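Local coordinates for Lin1944 protein (Listeria innocua, PDB 3D7L) that is probably an oxidoreductase of the short-chain dehydrogenase/reductase family, although its own substrate and reaction are not known, at residues 156-161 against 172-177. Sequence-based numbering, arbitrary orientation.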
loop_
_atom_site.group_PDB
_atom_site.type_symbol
_atom_site.label_atom_id
_atom_site.label_comp_id
_atom_site.label_asym_id
_atom_site.label_seq_id
_atom_site.Cartn_x
_atom_site.Cartn_y
_atom_site.Cartn_z
ATOM N N SER D 156 -3.032 -14.010 -0.593
ATOM C CA SER D 156 -3.815 -13.173 -1.525
ATOM C C SER D 156 -4.848 -14.031 -2.252
ATOM O O SER D 156 -4.525 -14.773 -3.183
ATOM C CB SER D 156 -2.925 -12.460 -2.523
ATOM O OG SER D 156 -3.713 -11.592 -3.333
ATOM N N PRO D 157 -6.099 -13.965 -1.794
ATOM C CA PRO D 157 -7.105 -14.789 -2.440
ATOM C C PRO D 157 -7.795 -14.121 -3.613
ATOM O O PRO D 157 -7.914 -12.886 -3.677
ATOM C CB PRO D 157 -8.136 -15.025 -1.319
ATOM C CG PRO D 157 -7.696 -14.128 -0.151
ATOM C CD PRO D 157 -6.649 -13.222 -0.651
ATOM N N ASN D 158 -8.268 -14.968 -4.519
ATOM C CA ASN D 158 -9.247 -14.582 -5.528
ATOM C C ASN D 158 -10.600 -14.499 -4.834
ATOM O O ASN D 158 -10.733 -14.854 -3.641
ATOM C CB ASN D 158 -9.268 -15.659 -6.619
ATOM C CG ASN D 158 -9.825 -15.174 -7.934
ATOM O OD1 ASN D 158 -10.554 -14.176 -7.993
ATOM N ND2 ASN D 158 -9.466 -15.880 -9.025
ATOM N N VAL D 159 -11.615 -14.041 -5.557
ATOM C CA VAL D 159 -12.993 -14.129 -5.054
ATOM C C VAL D 159 -13.327 -15.573 -4.624
ATOM O O VAL D 159 -12.946 -16.527 -5.313
ATOM C CB VAL D 159 -14.044 -13.561 -6.091
ATOM C CG1 VAL D 159 -13.935 -14.264 -7.443
ATOM C CG2 VAL D 159 -15.480 -13.687 -5.552
ATOM N N LEU D 160 -14.008 -15.726 -3.487
ATOM C CA LEU D 160 -14.404 -17.062 -2.983
ATOM C C LEU D 160 -15.686 -17.632 -3.600
ATOM O O LEU D 160 -16.682 -16.919 -3.763
ATOM C CB LEU D 160 -14.553 -17.059 -1.462
ATOM C CG LEU D 160 -13.405 -16.460 -0.650
ATOM C CD1 LEU D 160 -13.731 -16.564 0.821
ATOM C CD2 LEU D 160 -12.083 -17.174 -0.987
ATOM N N GLU D 161 -15.662 -18.927 -3.923
ATOM C CA GLU D 161 -16.859 -19.627 -4.369
ATOM C C GLU D 161 -18.036 -19.380 -3.407
ATOM O O GLU D 161 -19.170 -19.147 -3.842
ATOM C CB GLU D 161 -16.605 -21.139 -4.465
ATOM C CG GLU D 161 -15.613 -21.537 -5.549
ATOM C CD GLU D 161 -15.468 -23.036 -5.702
ATOM O OE1 GLU D 161 -15.819 -23.785 -4.767
ATOM O OE2 GLU D 161 -14.992 -23.470 -6.764
ATOM N N GLU D 172 -17.229 -10.274 -13.009
ATOM C CA GLU D 172 -17.732 -11.034 -14.161
ATOM C C GLU D 172 -16.575 -11.667 -14.959
ATOM O O GLU D 172 -15.572 -11.015 -15.248
ATOM C CB GLU D 172 -18.604 -10.147 -15.053
ATOM C CG GLU D 172 -19.919 -9.772 -14.405
ATOM C CD GLU D 172 -20.641 -8.692 -15.162
ATOM O OE1 GLU D 172 -20.121 -7.559 -15.234
ATOM O OE2 GLU D 172 -21.735 -8.971 -15.685
ATOM N N GLY D 173 -16.699 -12.950 -15.276
ATOM C CA GLY D 173 -15.617 -13.625 -16.008
ATOM C C GLY D 173 -14.468 -14.132 -15.142
ATOM O O GLY D 173 -13.538 -14.762 -15.648
ATOM N N PHE D 174 -14.517 -13.858 -13.848
ATOM C CA PHE D 174 -13.533 -14.414 -12.915
ATOM C C PHE D 174 -13.928 -15.885 -12.667
ATOM O O PHE D 174 -15.059 -16.314 -12.987
ATOM C CB PHE D 174 -13.505 -13.624 -11.582
ATOM C CG PHE D 174 -12.611 -12.377 -11.584
ATOM C CD1 PHE D 174 -11.486 -12.309 -10.746
ATOM C CD2 PHE D 174 -12.916 -11.259 -12.391
ATOM C CE1 PHE D 174 -10.676 -11.148 -10.695
ATOM C CE2 PHE D 174 -12.121 -10.084 -12.347
ATOM C CZ PHE D 174 -10.994 -10.027 -11.512
ATOM N N LEU D 175 -12.977 -16.653 -12.151
ATOM C CA LEU D 175 -13.198 -18.030 -11.730
ATOM C C LEU D 175 -12.888 -18.077 -10.243
ATOM O O LEU D 175 -11.749 -17.944 -9.859
ATOM C CB LEU D 175 -12.288 -18.985 -12.509
ATOM C CG LEU D 175 -12.475 -20.492 -12.289
ATOM C CD1 LEU D 175 -13.947 -20.882 -12.359
ATOM C CD2 LEU D 175 -11.628 -21.297 -13.313
ATOM N N PRO D 176 -13.918 -18.209 -9.395
ATOM C CA PRO D 176 -13.699 -18.145 -7.948
ATOM C C PRO D 176 -13.024 -19.401 -7.364
ATOM O O PRO D 176 -13.008 -20.466 -7.994
ATOM C CB PRO D 176 -15.110 -17.976 -7.388
ATOM C CG PRO D 176 -15.987 -18.682 -8.400
ATOM C CD PRO D 176 -15.335 -18.440 -9.748
ATOM N N VAL D 177 -12.442 -19.250 -6.178
ATOM C CA VAL D 177 -11.678 -20.328 -5.542
ATOM C C VAL D 177 -12.393 -20.787 -4.274
ATOM O O VAL D 177 -13.051 -19.981 -3.612
ATOM C CB VAL D 177 -10.206 -19.892 -5.224
ATOM C CG1 VAL D 177 -9.397 -19.653 -6.534
ATOM C CG2 VAL D 177 -10.176 -18.659 -4.340
HETATM O O HOH W 1 -10.259 -15.548 -12.032
HETATM O O HOH W 2 -14.892 -22.079 -9.046
#
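V177 is bonded through both its backbone N and its backbone O to the loop that leaves strand 151-157. V177 N donates to V159 O at 2.9 Å, and E161 N returns a 2.8 Å bond to V177 O. Together they make a single beta bridge centred on L160 and V177, and the CA-H of L160 also points at V177 O.

Water extends the polar contact at both ends. One molecule accepts from N158 ND2 and L175 N; the other donates to E161 OE2 and P176 O, which the extended side chain of E161 allows. N158 has CG anti to its own N (chi1 -159°), which carries the amide towards F174: OD1 sits at the ring edge, 3.5 Å from CD1, with amide and ring planes 71° apart. The same OD1 takes a 2.7 Å bond from V159 N, while ND2 also donates to the terminal carboxylate of Y202 (atom O), so both ends of the amide are engaged and its rotation is fixed.

Apolar contacts fill in around the bridge. V159 and P176 lie side by side, CG1 to CB 3.9 Å, with W164 of helix 164-167 touching both. V177 CG2 meets the CB of N158 and reaches L160 CD2 at 4.1 Å; V182 of helix 179-191 packs on both L160 and V177.

The segment after the sixth strand of this Rossmann-fold sheet is thus tied to the lead-in of helix 179-191 mainly by main-chain bonds, closing the excursion through helix 164-167 on itself, with N158 linking it to the C-terminus.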